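Long-range contact in putative peptide ABC-transport system periplasmic peptide-binding protein (Campylobacter jejuni, PDB 4OEV), which binds nickel outside the cytoplasmic membrane as the extracytoplasmic component of an ABC-type nickel importer: residues N13-D25 / N147-G159. Sequence-based numbering, arbitrary orientation.
Sequences NEIARINPAYSED and NLNTSSFNQNPIG
N154 meets the loop 13-25 with two different acceptors, its backbone O and its side-chain OD1, while its ND2 turns back to its own loop. The setting is a loop-to-loop contact in a periplasmic binding protein of solute-binding family 5: the loop following strand 6-11 packs on the one leading into strand 163-169, with an Asx turn in each. I18 N donates to a lone pair of N154 O, within the carbonyl plane and 2.9 Å away; I18 is the centre of an inverse gamma turn. N154 OD1 takes N19 ND2 at 2.8 Å, with an N-H...O angle of 169°. N154 ND2 gives a similarly straight bond (175°) to L148 O at 3.1 Å, so both ends of this amide are held and its flip is determined. The N19 amide is likewise fixed at both ends: with CG anti to the backbone N (chi1 177°), ND2 reaches across the contact while OD1 accepts A21 N to close the Asx turn.

R17 runs alongside N154, bent at chi3, and NH1 bonds to a lone pair of N149 O at 3.2 Å. The same NH1 lies 3.4 Å above the centre of the Y22 ring, which places the guanidinium over one face; A21 CB lies on the opposite face. The edge of that ring meets L148 O, while Y22 OH is hydrogen-bonded to N96 O beyond the two loops. L148 CD2 packs against A21 CB at 3.6 Å. Next to R17, Q155 NE2 donates to A16 O, the second backbone carbonyl, after N149 O, to accept a side-chain donor from the facing loop. On the apolar flank P157 CG touches I18 CG2, and P157 CB sits 3.4 Å from I18 O, a buried carbonyl oxygen with no polar partner in the model.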
loop_
_atom_site.group_PDB
_atom_site.type_symbol
_atom_site.label_atom_id
_atom_site.label_comp_id
_atom_site.label_asym_id
_atom_site.label_seq_id
_atom_site.Cartn_x
_atom_site.Cartn_y
_atom_site.Cartn_z
ATOM N N ASN A 13 -9.708 2.511 -5.109
ATOM C CA ASN A 13 -8.752 2.566 -6.209
ATOM C C ASN A 13 -9.007 1.465 -7.221
ATOM O O ASN A 13 -9.517 0.407 -6.865
ATOM C CB ASN A 13 -7.328 2.440 -5.660
ATOM C CG ASN A 13 -7.007 3.524 -4.674
ATOM O OD1 ASN A 13 -6.805 4.666 -5.067
ATOM N ND2 ASN A 13 -6.965 3.183 -3.381
ATOM N N GLU A 14 -8.687 1.741 -8.474
ATOM C CA GLU A 14 -8.749 0.772 -9.523
ATOM C C GLU A 14 -7.336 0.620 -10.089
ATOM O O GLU A 14 -6.382 1.248 -9.606
ATOM C CB GLU A 14 -9.748 1.199 -10.596
ATOM C CG GLU A 14 -9.487 2.573 -11.176
ATOM C CD GLU A 14 -10.465 2.944 -12.278
ATOM O OE1 GLU A 14 -11.291 2.080 -12.664
ATOM O OE2 GLU A 14 -10.390 4.099 -12.764
ATOM N N ILE A 15 -7.205 -0.230 -11.087
ATOM C CA ILE A 15 -5.929 -0.391 -11.783
ATOM C C ILE A 15 -6.182 -0.519 -13.283
ATOM O O ILE A 15 -7.145 -1.194 -13.706
ATOM C CB ILE A 15 -5.161 -1.599 -11.240
ATOM C CG1 ILE A 15 -3.805 -1.746 -11.956
ATOM C CG2 ILE A 15 -5.972 -2.933 -11.425
ATOM C CD1 ILE A 15 -2.839 -2.562 -11.148
ATOM N N ALA A 16 -5.356 0.133 -14.102
ATOM C CA ALA A 16 -5.577 0.083 -15.553
ATOM C C ALA A 16 -5.130 -1.226 -16.192
ATOM O O ALA A 16 -5.535 -1.528 -17.308
ATOM C CB ALA A 16 -4.879 1.232 -16.252
ATOM N N ARG A 17 -4.264 -1.981 -15.533
ATOM C CA ARG A 17 -3.807 -3.261 -16.123
ATOM C C ARG A 17 -3.983 -4.332 -15.062
ATOM O O ARG A 17 -3.342 -4.282 -13.999
ATOM C CB ARG A 17 -2.344 -3.162 -16.586
ATOM C CG ARG A 17 -2.113 -2.244 -17.764
ATOM C CD ARG A 17 -0.617 -2.116 -18.083
ATOM N NE ARG A 17 0.079 -1.263 -17.130
ATOM C CZ ARG A 17 1.372 -0.953 -17.198
ATOM N NH1 ARG A 17 2.153 -1.429 -18.161
ATOM N NH2 ARG A 17 1.897 -0.159 -16.294
ATOM N N ILE A 18 -4.940 -5.237 -15.273
ATOM C CA ILE A 18 -5.192 -6.256 -14.275
ATOM C C ILE A 18 -4.193 -7.369 -14.501
ATOM O O ILE A 18 -4.513 -8.429 -15.042
ATOM C CB ILE A 18 -6.656 -6.773 -14.301
ATOM C CG1 ILE A 18 -7.635 -5.599 -14.076
ATOM C CG2 ILE A 18 -6.866 -7.801 -13.181
ATOM C CD1 ILE A 18 -9.128 -5.968 -14.291
ATOM N N ASN A 19 -2.986 -7.119 -14.027
ATOM C CA ASN A 19 -1.842 -7.970 -14.307
ATOM C C ASN A 19 -0.906 -7.845 -13.121
ATOM O O ASN A 19 -0.478 -6.740 -12.791
ATOM C CB ASN A 19 -1.197 -7.518 -15.613
ATOM C CG ASN A 19 0.037 -8.291 -15.975
ATOM O OD1 ASN A 19 0.700 -8.905 -15.140
ATOM N ND2 ASN A 19 0.345 -8.282 -17.247
ATOM N N PRO A 20 -0.643 -8.967 -12.439
ATOM C CA PRO A 20 0.250 -8.993 -11.272
ATOM C C PRO A 20 1.583 -8.216 -11.480
ATOM O O PRO A 20 2.067 -7.625 -10.527
ATOM C CB PRO A 20 0.512 -10.492 -11.075
ATOM C CG PRO A 20 -0.689 -11.159 -11.666
ATOM C CD PRO A 20 -1.332 -10.254 -12.650
ATOM N N ALA A 21 2.135 -8.203 -12.700
ATOM C CA ALA A 21 3.408 -7.515 -12.936
ATOM C C ALA A 21 3.324 -6.002 -12.679
ATOM O O ALA A 21 4.375 -5.362 -12.486
ATOM C CB ALA A 21 3.887 -7.758 -14.335
ATOM N N TYR A 22 2.105 -5.445 -12.686
ATOM C CA TYR A 22 1.888 -3.996 -12.493
ATOM C C TYR A 22 1.073 -3.700 -11.225
ATOM O O TYR A 22 0.536 -2.583 -11.043
ATOM C CB TYR A 22 1.213 -3.393 -13.772
ATOM C CG TYR A 22 2.051 -3.754 -14.980
ATOM C CD1 TYR A 22 3.312 -3.163 -15.153
ATOM C CD2 TYR A 22 1.636 -4.706 -15.889
ATOM C CE1 TYR A 22 4.121 -3.492 -16.201
ATOM C CE2 TYR A 22 2.461 -5.070 -16.992
ATOM C CZ TYR A 22 3.692 -4.450 -17.129
ATOM O OH TYR A 22 4.540 -4.738 -18.161
ATOM N N SER A 23 1.069 -4.666 -10.300
ATOM C CA SER A 23 0.466 -4.445 -8.983
ATOM C C SER A 23 1.126 -3.282 -8.223
ATOM O O SER A 23 2.339 -3.307 -8.008
ATOM C CB SER A 23 0.625 -5.652 -8.109
ATOM O OG SER A 23 0.108 -5.380 -6.825
ATOM N N GLU A 24 0.328 -2.325 -7.756
ATOM C CA GLU A 24 0.858 -1.255 -6.916
ATOM C C GLU A 24 0.262 -1.286 -5.516
ATOM O O GLU A 24 0.269 -0.274 -4.827
ATOM C CB GLU A 24 0.617 0.123 -7.555
ATOM C CG GLU A 24 1.461 0.300 -8.812
ATOM C CD GLU A 24 1.497 1.725 -9.298
ATOM O OE1 GLU A 24 0.436 2.388 -9.340
ATOM O OE2 GLU A 24 2.609 2.211 -9.566
ATOM N N ASP A 25 -0.251 -2.451 -5.121
ATOM C CA ASP A 25 -0.869 -2.691 -3.804
ATOM C C ASP A 25 -2.042 -1.729 -3.570
ATOM O O ASP A 25 -2.377 -1.434 -2.420
ATOM C CB ASP A 25 0.119 -2.552 -2.630
ATOM C CG ASP A 25 1.181 -3.639 -2.591
ATOM O OD1 ASP A 25 1.064 -4.625 -3.341
ATOM O OD2 ASP A 25 2.138 -3.529 -1.778
ATOM N N ASN A 147 3.830 -8.386 -25.624
ATOM C CA ASN A 147 4.435 -7.255 -24.920
ATOM C C ASN A 147 3.657 -7.056 -23.645
ATOM O O ASN A 147 2.539 -6.550 -23.659
ATOM C CB ASN A 147 4.427 -6.012 -25.793
ATOM C CG ASN A 147 5.168 -4.835 -25.158
ATOM O OD1 ASN A 147 5.406 -4.795 -23.944
ATOM N ND2 ASN A 147 5.585 -3.900 -25.998
ATOM N N LEU A 148 4.251 -7.474 -22.533
ATOM C CA LEU A 148 3.570 -7.474 -21.266
ATOM C C LEU A 148 3.037 -6.082 -20.909
ATOM O O LEU A 148 2.035 -5.963 -20.199
ATOM C CB LEU A 148 4.501 -7.986 -20.171
ATOM C CG LEU A 148 3.774 -8.421 -18.887
ATOM C CD1 LEU A 148 3.014 -9.749 -19.129
ATOM C CD2 LEU A 148 4.753 -8.534 -17.736
ATOM N N ASN A 149 3.711 -5.045 -21.402
ATOM C CA ASN A 149 3.344 -3.660 -21.116
ATOM C C ASN A 149 1.989 -3.227 -21.662
ATOM O O ASN A 149 1.256 -2.476 -21.010
ATOM C CB ASN A 149 4.411 -2.686 -21.658
ATOM C CG ASN A 149 5.791 -2.917 -21.045
ATOM O OD1 ASN A 149 6.082 -2.404 -19.980
ATOM N ND2 ASN A 149 6.657 -3.630 -21.756
ATOM N N THR A 150 1.663 -3.693 -22.862
ATOM C CA THR A 150 0.523 -3.142 -23.575
ATOM C C THR A 150 -0.479 -4.201 -24.018
ATOM O O THR A 150 -1.447 -3.875 -24.681
ATOM C CB THR A 150 1.004 -2.352 -24.803
ATOM O OG1 THR A 150 1.807 -3.203 -25.622
ATOM C CG2 THR A 150 1.887 -1.131 -24.385
ATOM N N SER A 151 -0.248 -5.458 -23.651
ATOM C CA SER A 151 -1.056 -6.600 -24.153
ATOM C C SER A 151 -2.534 -6.405 -23.838
ATOM O O SER A 151 -2.866 -5.828 -22.801
ATOM C CB SER A 151 -0.574 -7.907 -23.528
ATOM O OG SER A 151 -1.313 -9.039 -23.994
ATOM N N SER A 152 -3.409 -6.883 -24.728
ATOM C CA SER A 152 -4.849 -6.766 -24.497
ATOM C C SER A 152 -5.272 -7.691 -23.358
ATOM O O SER A 152 -6.330 -7.493 -22.740
ATOM C CB SER A 152 -5.628 -7.053 -25.774
ATOM O OG SER A 152 -5.357 -8.353 -26.285
ATOM N N PHE A 153 -4.399 -8.652 -23.052
ATOM C CA PHE A 153 -4.489 -9.439 -21.822
ATOM C C PHE A 153 -4.802 -8.614 -20.598
ATOM O O PHE A 153 -5.615 -9.019 -19.769
ATOM C CB PHE A 153 -3.167 -10.134 -21.559
ATOM C CG PHE A 153 -3.155 -11.003 -20.330
ATOM C CD1 PHE A 153 -2.703 -10.526 -19.111
ATOM C CD2 PHE A 153 -3.548 -12.340 -20.425
ATOM C CE1 PHE A 153 -2.680 -11.341 -17.996
ATOM C CE2 PHE A 153 -3.525 -13.162 -19.320
ATOM C CZ PHE A 153 -3.087 -12.674 -18.104
ATOM N N ASN A 154 -4.133 -7.460 -20.471
ATOM C CA ASN A 154 -4.252 -6.660 -19.276
ATOM C C ASN A 154 -5.668 -6.173 -19.040
ATOM O O ASN A 154 -5.998 -5.765 -17.935
ATOM C CB ASN A 154 -3.276 -5.465 -19.320
ATOM C CG ASN A 154 -1.837 -5.904 -19.370
ATOM O OD1 ASN A 154 -1.509 -6.997 -18.923
ATOM N ND2 ASN A 154 -0.960 -5.054 -19.910
ATOM N N GLN A 155 -6.502 -6.182 -20.076
ATOM C CA GLN A 155 -7.909 -5.826 -19.884
ATOM C C GLN A 155 -8.824 -7.042 -20.085
ATOM O O GLN A 155 -10.034 -6.904 -20.047
ATOM C CB GLN A 155 -8.317 -4.697 -20.834
ATOM C CG GLN A 155 -7.625 -3.340 -20.578
ATOM C CD GLN A 155 -6.184 -3.316 -21.078
ATOM O OE1 GLN A 155 -5.870 -3.879 -22.125
ATOM N NE2 GLN A 155 -5.308 -2.666 -20.331
ATOM N N ASN A 156 -8.230 -8.217 -20.308
ATOM C CA ASN A 156 -8.954 -9.502 -20.446
ATOM C C ASN A 156 -8.178 -10.601 -19.729
ATOM O O ASN A 156 -7.843 -11.614 -20.342
ATOM C CB ASN A 156 -9.111 -9.892 -21.919
ATOM C CG ASN A 156 -9.953 -8.913 -22.704
ATOM O OD1 ASN A 156 -11.150 -9.134 -22.910
ATOM N ND2 ASN A 156 -9.335 -7.814 -23.144
ATOM N N PRO A 157 -7.882 -10.411 -18.427
ATOM C CA PRO A 157 -6.907 -11.264 -17.737
ATOM C C PRO A 157 -7.394 -12.702 -17.584
ATOM O O PRO A 157 -8.578 -12.920 -17.315
ATOM C CB PRO A 157 -6.759 -10.582 -16.373
ATOM C CG PRO A 157 -8.095 -9.973 -16.134
ATOM C CD PRO A 157 -8.559 -9.492 -17.495
ATOM N N ILE A 158 -6.489 -13.663 -17.782
ATOM C CA ILE A 158 -6.754 -15.058 -17.481
ATOM C C ILE A 158 -5.848 -15.441 -16.299
ATOM O O ILE A 158 -4.633 -15.218 -16.361
ATOM C CB ILE A 158 -6.475 -15.970 -18.705
ATOM C CG1 ILE A 158 -7.524 -15.770 -19.805
ATOM C CG2 ILE A 158 -6.410 -17.412 -18.276
ATOM C CD1 ILE A 158 -8.942 -16.248 -19.420
ATOM N N GLY A 159 -6.418 -15.993 -15.224
ATOM C CA GLY A 159 -5.626 -16.326 -14.043
ATOM C C GLY A 159 -5.939 -17.682 -13.411
ATOM O O GLY A 159 -6.687 -18.502 -13.985
HETATM O O HOH W 1 4.881 -0.789 -18.609
#